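Local coordinates for arylsulfatase (Pseudoalteromonas sp. MB47, PDB 7AJ0), which probably removes sulfate groups from the algal polysaccharide fucoidan as a calcium-bound, hexameric arylsulfatase of the alkaline phosphatase-like superfamily, at residues L58-G63 with S324-N329; I155-V160 with I265-K270; I320-D325 with P356-W361. All coordinates share one frame; numbering follows the deposited sequence.

Contact 1 (L58-G63 with S324-N329). With CA (calcium ion), chain G.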
loop_
_atom_site.group_PDB
_atom_site.type_symbol
_atom_site.label_atom_id
_atom_site.label_comp_id
_atom_site.label_asym_id
_atom_site.label_seq_id
_atom_site.Cartn_x
_atom_site.Cartn_y
_atom_site.Cartn_z
ATOM N N LEU A 58 34.145 -18.855 4.877
ATOM C CA LEU A 58 33.117 -18.186 4.087
ATOM C C LEU A 58 31.812 -18.953 4.261
ATOM O O LEU A 58 31.639 -20.036 3.696
ATOM C CB LEU A 58 33.537 -18.114 2.624
ATOM C CG LEU A 58 32.717 -17.223 1.696
ATOM C CD1 LEU A 58 32.783 -15.764 2.120
ATOM C CD2 LEU A 58 33.220 -17.395 0.270
ATOM N N VAL A 59 30.903 -18.392 5.044
ATOM C CA VAL A 59 29.579 -18.972 5.235
ATOM C C VAL A 59 28.652 -18.430 4.157
ATOM O O VAL A 59 28.761 -17.270 3.745
ATOM C CB VAL A 59 29.041 -18.666 6.644
ATOM C CG1 VAL A 59 27.757 -19.440 6.896
ATOM C CG2 VAL A 59 30.086 -19.007 7.690
ATOM N N ASP A 60 27.731 -19.270 3.699
ATOM C CA ASP A 60 26.846 -18.930 2.594
ATOM C C ASP A 60 25.543 -18.349 3.128
ATOM O O ASP A 60 24.896 -18.950 3.992
ATOM C CB ASP A 60 26.573 -20.172 1.742
ATOM C CG ASP A 60 26.012 -19.838 0.373
ATOM O OD1 ASP A 60 25.830 -18.644 0.073
ATOM O OD2 ASP A 60 25.757 -20.778 -0.408
ATOM N N ASP A 61 25.172 -17.172 2.619
ATOM C CA ASP A 61 23.880 -16.552 2.916
ATOM C C ASP A 61 23.689 -16.327 4.413
ATOM O O ASP A 61 22.593 -16.496 4.951
ATOM C CB ASP A 61 22.729 -17.390 2.351
ATOM C CG ASP A 61 22.702 -17.401 0.834
ATOM O OD1 ASP A 61 23.578 -16.759 0.222
ATOM O OD2 ASP A 61 21.804 -18.045 0.253
ATOM N N LEU A 62 24.761 -15.929 5.091
ATOM C CA LEU A 62 24.717 -15.656 6.520
ATOM C C LEU A 62 24.431 -14.178 6.752
ATOM O O LEU A 62 25.115 -13.311 6.199
ATOM C CB LEU A 62 26.039 -16.044 7.182
ATOM C CG LEU A 62 26.085 -15.942 8.707
ATOM C CD1 LEU A 62 25.315 -17.097 9.332
ATOM C CD2 LEU A 62 27.521 -15.907 9.213
ATOM N N GLY A 63 23.423 -13.894 7.575
ATOM C CA GLY A 63 23.053 -12.523 7.839
ATOM C C GLY A 63 23.980 -11.832 8.823
ATOM O O GLY A 63 24.670 -12.462 9.627
ATOM N N SER A 324 30.754 -13.724 5.340
ATOM C CA SER A 324 29.684 -14.259 4.516
ATOM C C SER A 324 29.835 -13.729 3.096
ATOM O O SER A 324 30.602 -12.798 2.834
ATOM C CB SER A 324 28.313 -13.878 5.087
ATOM O OG SER A 324 27.272 -14.275 4.216
ATOM N N ASP A 325 29.096 -14.334 2.168
ATOM C CA ASP A 325 29.125 -13.883 0.783
ATOM C C ASP A 325 27.962 -12.965 0.426
ATOM O O ASP A 325 28.060 -12.227 -0.557
ATOM C CB ASP A 325 29.145 -15.083 -0.172
ATOM C CG ASP A 325 27.799 -15.761 -0.299
ATOM O OD1 ASP A 325 27.024 -15.775 0.683
ATOM O OD2 ASP A 325 27.523 -16.288 -1.396
ATOM N N ASN A 326 26.882 -12.977 1.198
ATOM C CA ASN A 326 25.784 -12.035 1.003
ATOM C C ASN A 326 24.834 -12.170 2.188
ATOM O O ASN A 326 25.042 -12.989 3.087
ATOM C CB ASN A 326 25.069 -12.270 -0.329
ATOM C CG ASN A 326 24.693 -13.720 -0.541
ATOM O OD1 ASN A 326 25.295 -14.416 -1.359
ATOM N ND2 ASN A 326 23.697 -14.187 0.203
ATOM N N GLY A 327 23.786 -11.347 2.181
ATOM C CA GLY A 327 22.837 -11.328 3.266
ATOM C C GLY A 327 21.888 -12.504 3.221
ATOM O O GLY A 327 21.959 -13.381 2.350
ATOM N N PRO A 328 20.956 -12.520 4.171
ATOM C CA PRO A 328 20.064 -13.679 4.302
ATOM C C PRO A 328 19.144 -13.830 3.102
ATOM O O PRO A 328 18.661 -12.847 2.534
ATOM C CB PRO A 328 19.269 -13.375 5.579
ATOM C CG PRO A 328 19.274 -11.882 5.673
ATOM C CD PRO A 328 20.601 -11.429 5.100
ATOM N N ASN A 329 18.905 -15.082 2.719
ATOM C CA ASN A 329 17.970 -15.411 1.646
ATOM C C ASN A 329 16.579 -15.515 2.259
ATOM O O ASN A 329 16.112 -16.597 2.619
ATOM C CB ASN A 329 18.373 -16.708 0.957
ATOM C CG ASN A 329 17.516 -17.011 -0.255
ATOM O OD1 ASN A 329 16.480 -16.383 -0.468
ATOM N ND2 ASN A 329 17.944 -17.982 -1.054
HETATM CA CA CA G . 25.456 -16.815 -1.046
HETATM O O HOH W 1 19.860 -17.359 4.722
HETATM O O HOH W 2 19.941 -19.748 0.531
#

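Contact 2 (I155-V160 with I265-K270)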
loop_
_atom_site.group_PDB
_atom_site.type_symbol
_atom_site.label_atom_id
_atom_site.label_comp_id
_atom_site.label_asym_id
_atom_site.label_seq_id
_atom_site.Cartn_x
_atom_site.Cartn_y
_atom_site.Cartn_z
ATOM N N ILE A 155 37.961 -25.216 -0.716
ATOM C CA ILE A 155 37.241 -26.411 -0.300
ATOM C C ILE A 155 35.824 -25.987 0.052
ATOM O O ILE A 155 35.609 -25.263 1.032
ATOM C CB ILE A 155 37.928 -27.115 0.878
ATOM C CG1 ILE A 155 39.264 -27.701 0.406
ATOM C CG2 ILE A 155 37.021 -28.185 1.458
ATOM C CD1 ILE A 155 40.080 -28.369 1.491
ATOM N N GLY A 156 34.860 -26.427 -0.754
ATOM C CA GLY A 156 33.468 -26.112 -0.512
ATOM C C GLY A 156 32.752 -25.568 -1.731
ATOM O O GLY A 156 33.001 -26.004 -2.858
ATOM N N LYS A 157 31.863 -24.604 -1.513
ATOM C CA LYS A 157 31.054 -24.075 -2.602
ATOM C C LYS A 157 31.882 -23.167 -3.504
ATOM O O LYS A 157 32.648 -22.322 -3.033
ATOM C CB LYS A 157 29.857 -23.309 -2.037
ATOM C CG LYS A 157 29.001 -22.622 -3.086
ATOM C CD LYS A 157 27.952 -21.727 -2.437
ATOM C CE LYS A 157 27.330 -20.790 -3.456
ATOM N NZ LYS A 157 26.443 -19.776 -2.824
ATOM N N TRP A 158 31.715 -23.342 -4.816
ATOM C CA TRP A 158 32.374 -22.498 -5.808
ATOM C C TRP A 158 31.373 -21.499 -6.374
ATOM O O TRP A 158 31.355 -20.332 -5.969
ATOM C CB TRP A 158 32.971 -23.357 -6.918
ATOM C CG TRP A 158 33.731 -22.604 -7.970
ATOM C CD1 TRP A 158 33.633 -22.773 -9.321
ATOM C CD2 TRP A 158 34.705 -21.572 -7.767
ATOM N NE1 TRP A 158 34.488 -21.916 -9.971
ATOM C CE2 TRP A 158 35.158 -21.169 -9.039
ATOM C CE3 TRP A 158 35.241 -20.952 -6.633
ATOM C CZ2 TRP A 158 36.116 -20.174 -9.208
ATOM C CZ3 TRP A 158 36.193 -19.965 -6.805
ATOM C CH2 TRP A 158 36.619 -19.584 -8.082
ATOM N N HIS A 159 30.538 -21.944 -7.310
ATOM C CA HIS A 159 29.454 -21.123 -7.846
ATOM C C HIS A 159 29.981 -19.905 -8.599
ATOM O O HIS A 159 29.315 -18.868 -8.666
ATOM C CB HIS A 159 28.501 -20.686 -6.728
ATOM C CG HIS A 159 27.077 -20.538 -7.163
ATOM N ND1 HIS A 159 26.127 -19.903 -6.391
ATOM C CD2 HIS A 159 26.436 -20.953 -8.282
ATOM C CE1 HIS A 159 24.965 -19.926 -7.020
ATOM N NE2 HIS A 159 25.126 -20.558 -8.169
ATOM N N VAL A 160 31.183 -20.016 -9.166
ATOM C CA VAL A 160 31.726 -18.969 -10.022
ATOM C C VAL A 160 32.056 -19.581 -11.378
ATOM O O VAL A 160 33.042 -19.201 -12.022
ATOM C CB VAL A 160 32.975 -18.308 -9.410
ATOM C CG1 VAL A 160 33.259 -16.974 -10.102
ATOM C CG2 VAL A 160 32.809 -18.119 -7.910
ATOM N N ILE A 265 40.498 -21.191 1.394
ATOM C CA ILE A 265 39.138 -20.670 1.463
ATOM C C ILE A 265 38.241 -21.867 1.774
ATOM O O ILE A 265 37.975 -22.701 0.908
ATOM C CB ILE A 265 38.718 -19.978 0.171
ATOM C CG1 ILE A 265 39.535 -18.706 -0.045
ATOM C CG2 ILE A 265 37.223 -19.660 0.209
ATOM C CD1 ILE A 265 39.328 -18.066 -1.402
ATOM N N HIS A 266 37.770 -21.954 3.018
ATOM C CA HIS A 266 36.800 -22.970 3.409
ATOM C C HIS A 266 35.406 -22.387 3.201
ATOM O O HIS A 266 34.959 -21.536 3.977
ATOM C CB HIS A 266 36.997 -23.404 4.855
ATOM C CG HIS A 266 36.125 -24.552 5.254
ATOM N ND1 HIS A 266 36.505 -25.867 5.090
ATOM C CD2 HIS A 266 34.881 -24.583 5.787
ATOM C CE1 HIS A 266 35.538 -26.659 5.519
ATOM N NE2 HIS A 266 34.541 -25.904 5.947
ATOM N N SER A 267 34.725 -22.846 2.159
ATOM C CA SER A 267 33.466 -22.266 1.699
ATOM C C SER A 267 32.330 -23.210 2.079
ATOM O O SER A 267 31.982 -24.121 1.328
ATOM C CB SER A 267 33.533 -22.019 0.185
ATOM O OG SER A 267 32.294 -21.566 -0.332
ATOM N N PHE A 268 31.749 -22.980 3.256
ATOM C CA PHE A 268 30.636 -23.799 3.707
ATOM C C PHE A 268 29.547 -23.853 2.644
ATOM O O PHE A 268 29.297 -22.874 1.932
ATOM C CB PHE A 268 30.023 -23.239 4.995
ATOM C CG PHE A 268 30.933 -23.277 6.184
ATOM C CD1 PHE A 268 30.980 -24.392 6.998
ATOM C CD2 PHE A 268 31.714 -22.183 6.507
ATOM C CE1 PHE A 268 31.806 -24.425 8.101
ATOM C CE2 PHE A 268 32.542 -22.210 7.610
ATOM C CZ PHE A 268 32.585 -23.332 8.408
ATOM N N SER A 269 28.883 -25.006 2.544
ATOM C CA SER A 269 27.636 -25.061 1.792
ATOM C C SER A 269 26.510 -24.390 2.570
ATOM O O SER A 269 25.652 -23.719 1.986
ATOM C CB SER A 269 27.265 -26.505 1.471
ATOM O OG SER A 269 25.984 -26.566 0.864
ATOM N N LYS A 270 26.494 -24.563 3.886
ATOM C CA LYS A 270 25.511 -23.886 4.722
ATOM C C LYS A 270 25.776 -22.383 4.723
ATOM O O LYS A 270 26.913 -21.941 4.547
ATOM C CB LYS A 270 25.560 -24.445 6.141
ATOM C CG LYS A 270 25.017 -25.857 6.252
ATOM C CD LYS A 270 25.584 -26.584 7.461
ATOM C CE LYS A 270 25.004 -27.990 7.572
ATOM N NZ LYS A 270 25.249 -28.808 6.349
#

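Contact 3 (I320-D325 with P356-W361). With CA (calcium ion), chain G.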
loop_
_atom_site.group_PDB
_atom_site.type_symbol
_atom_site.label_atom_id
_atom_site.label_comp_id
_atom_site.label_asym_id
_atom_site.label_seq_id
_atom_site.Cartn_x
_atom_site.Cartn_y
_atom_site.Cartn_z
ATOM N N ILE A 320 42.907 -15.580 10.398
ATOM C CA ILE A 320 41.599 -16.204 10.236
ATOM C C ILE A 320 40.583 -15.103 9.966
ATOM O O ILE A 320 40.425 -14.179 10.775
ATOM C CB ILE A 320 41.195 -17.029 11.466
ATOM C CG1 ILE A 320 42.231 -18.119 11.739
ATOM C CG2 ILE A 320 39.816 -17.652 11.257
ATOM C CD1 ILE A 320 41.890 -19.016 12.919
ATOM N N ILE A 321 39.896 -15.202 8.833
ATOM C CA ILE A 321 38.829 -14.280 8.463
ATOM C C ILE A 321 37.538 -15.080 8.373
ATOM O O ILE A 321 37.460 -16.064 7.626
ATOM C CB ILE A 321 39.127 -13.558 7.139
ATOM C CG1 ILE A 321 40.274 -12.566 7.335
ATOM C CG2 ILE A 321 37.879 -12.851 6.629
ATOM C CD1 ILE A 321 40.771 -11.919 6.056
ATOM N N PHE A 322 36.536 -14.669 9.143
ATOM C CA PHE A 322 35.211 -15.279 9.136
ATOM C C PHE A 322 34.242 -14.266 8.542
ATOM O O PHE A 322 34.127 -13.144 9.050
ATOM C CB PHE A 322 34.790 -15.683 10.549
ATOM C CG PHE A 322 33.437 -16.329 10.618
ATOM C CD1 PHE A 322 32.292 -15.556 10.695
ATOM C CD2 PHE A 322 33.310 -17.709 10.610
ATOM C CE1 PHE A 322 31.046 -16.146 10.757
ATOM C CE2 PHE A 322 32.065 -18.304 10.673
ATOM C CZ PHE A 322 30.932 -17.522 10.746
ATOM N N THR A 323 33.553 -14.651 7.475
ATOM C CA THR A 323 32.693 -13.708 6.772
ATOM C C THR A 323 31.623 -14.475 6.007
ATOM O O THR A 323 31.576 -15.707 6.023
ATOM C CB THR A 323 33.517 -12.813 5.837
ATOM O OG1 THR A 323 32.682 -11.792 5.277
ATOM C CG2 THR A 323 34.126 -13.624 4.704
ATOM N N SER A 324 30.754 -13.724 5.340
ATOM C CA SER A 324 29.684 -14.259 4.516
ATOM C C SER A 324 29.835 -13.729 3.096
ATOM O O SER A 324 30.602 -12.798 2.834
ATOM C CB SER A 324 28.313 -13.878 5.087
ATOM O OG SER A 324 27.272 -14.275 4.216
ATOM N N ASP A 325 29.096 -14.334 2.168
ATOM C CA ASP A 325 29.125 -13.883 0.783
ATOM C C ASP A 325 27.962 -12.965 0.426
ATOM O O ASP A 325 28.060 -12.227 -0.557
ATOM C CB ASP A 325 29.145 -15.083 -0.172
ATOM C CG ASP A 325 27.799 -15.761 -0.299
ATOM O OD1 ASP A 325 27.024 -15.775 0.683
ATOM O OD2 ASP A 325 27.523 -16.288 -1.396
ATOM N N PRO A 356 28.509 -10.131 8.122
ATOM C CA PRO A 356 29.441 -10.329 9.237
ATOM C C PRO A 356 30.874 -10.404 8.744
ATOM O O PRO A 356 31.155 -10.900 7.650
ATOM C CB PRO A 356 29.000 -11.665 9.853
ATOM C CG PRO A 356 27.667 -11.977 9.244
ATOM C CD PRO A 356 27.642 -11.304 7.908
ATOM N N GLY A 357 31.788 -9.913 9.577
ATOM C CA GLY A 357 33.200 -9.948 9.255
ATOM C C GLY A 357 34.080 -9.939 10.485
ATOM O O GLY A 357 34.081 -8.967 11.247
ATOM N N ILE A 358 34.837 -11.012 10.693
ATOM C CA ILE A 358 35.667 -11.169 11.880
ATOM C C ILE A 358 37.088 -11.474 11.437
ATOM O O ILE A 358 37.305 -12.342 10.585
ATOM C CB ILE A 358 35.145 -12.288 12.803
ATOM C CG1 ILE A 358 33.717 -11.988 13.252
ATOM C CG2 ILE A 358 36.065 -12.450 14.011
ATOM C CD1 ILE A 358 32.979 -13.205 13.767
ATOM N N ALA A 359 38.051 -10.763 12.016
ATOM C CA ALA A 359 39.468 -10.999 11.777
ATOM C C ALA A 359 40.102 -11.433 13.090
ATOM O O ALA A 359 40.020 -10.712 14.089
ATOM C CB ALA A 359 40.152 -9.746 11.228
ATOM N N TYR A 360 40.720 -12.614 13.088
ATOM C CA TYR A 360 41.394 -13.160 14.260
ATOM C C TYR A 360 42.817 -13.535 13.878
ATOM O O TYR A 360 43.032 -14.227 12.877
ATOM C CB TYR A 360 40.648 -14.383 14.806
ATOM C CG TYR A 360 41.360 -15.080 15.943
ATOM C CD1 TYR A 360 41.186 -14.663 17.255
ATOM C CD2 TYR A 360 42.203 -16.157 15.704
ATOM C CE1 TYR A 360 41.834 -15.296 18.297
ATOM C CE2 TYR A 360 42.857 -16.797 16.738
ATOM C CZ TYR A 360 42.669 -16.362 18.033
ATOM O OH TYR A 360 43.316 -16.994 19.069
ATOM N N TRP A 361 43.787 -13.078 14.671
ATOM C CA TRP A 361 45.193 -13.403 14.427
ATOM C C TRP A 361 45.905 -13.377 15.778
ATOM O O TRP A 361 46.225 -12.303 16.295
ATOM C CB TRP A 361 45.821 -12.434 13.435
ATOM C CG TRP A 361 47.097 -12.941 12.804
ATOM C CD1 TRP A 361 47.891 -13.957 13.256
ATOM C CD2 TRP A 361 47.717 -12.451 11.608
ATOM N NE1 TRP A 361 48.966 -14.127 12.418
ATOM C CE2 TRP A 361 48.882 -13.218 11.397
ATOM C CE3 TRP A 361 47.402 -11.440 10.695
ATOM C CZ2 TRP A 361 49.730 -13.003 10.312
ATOM C CZ3 TRP A 361 48.245 -11.230 9.617
ATOM C CH2 TRP A 361 49.396 -12.007 9.435
HETATM CA CA CA G . 25.456 -16.815 -1.046
#

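Contact 1 (L58-G63 with S324-N329)
D61 crosses N326 obliquely, the carboxylate and amide planes 53° apart, and N326 ND2 comes to D61 OD1 (2.6 Å) from above the carboxylate plane while keeping that oxygen close to its own amide plane. N326 ND2 also donates to G327 O; the two bonds fix the amide's rotation with its OD1 on the calcium ion. D61 OD1 itself binds this calcium at 2.3 Å; D60 OD1 and both carboxylate oxygens of D325 are further ligands, while C102 completes the five-residue site. CG of D325 stands between its backbone N and carbonyl carbon (chi1 76°), presenting the carboxylate to the metal through a shorter OD2 link (2.2 Å) and a longer OD1 one (2.6 Å). D325 OD1 also receives an almost straight bond from D61 N (3.0 Å). The outer oxygens carry salt bridges, D60 OD2 to K157 and D61 OD2 to K345, which probably offset the gathered negative charge. Next to D325 in the chain, S324 OG is 3.1 Å from L62 O, and L58 CD1 packs on the S324 carbonyl carbon. Calcium ligands carried just beyond the C-terminal ends of two neighbouring parallel strands, paired here at V59 and S324, are typical of the sulfatase active site.

Contact 2 (I155-V160 with I265-K270)
S267 is bound to K157 at both backbone and side chain. Its OG, anti to the backbone N (chi1 175°), donates to K157 O at 2.8 Å, while S267 O accepts K157 N at 2.9 Å from a donor tilted out of the carbonyl plane. S267 OG is also hydrogen-bonded to R106 NH1, so the buried hydroxyl ties the contact to helix 102-111. A valine in its place would probably leave K157 O and R106 NH1 each without this partner, and the chain at K157 less firmly fixed. One step back, S267 N gives a nearly straight bond to I155 O (2.8 Å), and I155 N in turn donates to I265 O (3.0 Å). These are the rungs of a parallel pair between strands 151-155 and 262-267, part of the central sheet of the sulfatase fold; after strand 151-155 the chain turns a corner at G156. There phi is 130°, and a side chain would run into S267 O, which already lies 3.1 Å from G156 CA. Beyond the corner, K157 sets its CB against S267 OG (3.4 Å) and then runs out fully extended, its NZ ending at D60. H266, on the same face of the sheet as I155, turns one ring face to I155 O, and its ND1 is satisfied by S248 of helix 240-258. That helix also covers I155, through L244, E247 and S248. F268 points away from the 155-160 segment; H266 CD2 sits 3.6 Å above the centre of its ring, and I301 of helix 290-311 packs against the F268 side chain.

Contact 3 (I320-D325 with P356-W361)
Strands 320-324 and 356-360 run antiparallel, their axes 4.7 Å apart at closest approach and their directions 177° apart. This is an antiparallel step in the mixed central sheet of the sulfatase fold: strand 318-324 pairs in parallel with 53-59 on one edge and takes 354-360 in the reverse direction on the other. I320 with Y360 and F322 with I358 form hydrogen-bonded pairs, each closed by two reciprocal backbone bonds; that of I320 N to Y360 O measures 2.8 Å. The non-hydrogen-bonded pair I321 with A359 lies between them, and I321 CA comes within 3.3 Å of I358 O.

Four large side chains share one face of this ladder. F322 and I358 lie alongside each other and point the same way, F322 CD1 meeting I358 CD1 at 3.9 Å, the methyl approaching the ring obliquely. The phenyl group is carried there by a chi1 of -180°, with CG opposite the backbone N. I320 and Y360 repeat this side-by-side packing, CD1 of the isoleucine standing 4.0 Å from CD2 of the tyrosine. Two helices cover this face: I83 of helix 81-88 touches both F322 and I358, and L86 meets Y360, while V306 and L309 of helix 290-311 pack on I320. I321 and A359 occupy the other face, where I365 rests on A359. Toward the calcium end of the strand, the ring of P356 presses its CD on S324 CB at 3.9 Å. Here the polar contact passes to a side chain, with T323 OG1 donating to P356 O over 3.0 Å, nearly in line with the carbonyl bond.

All three contacts belong to one mixed sheet, whose strands here run in the order 151-155, 262-267, 53-59, 318-324, 354-360. Contact 1 holds the middle; the centres of contacts 2 and 3 lie about 11 and 12 Å from its own and about 15 Å from each other. Along the chain, contact 2 is nested within the loop closed by contact 1, and contact 3 begins on the strand where contact 1 ends, sharing S324 and D325. Residues from distant parts of the sequence thus converge on the calcium, and a probable hydrogen bond from D60 N to K270 O joins contacts 1 and 2. The metal-bound C102 probably corresponds to the cysteine that sulfatases convert to catalytic formylglycine.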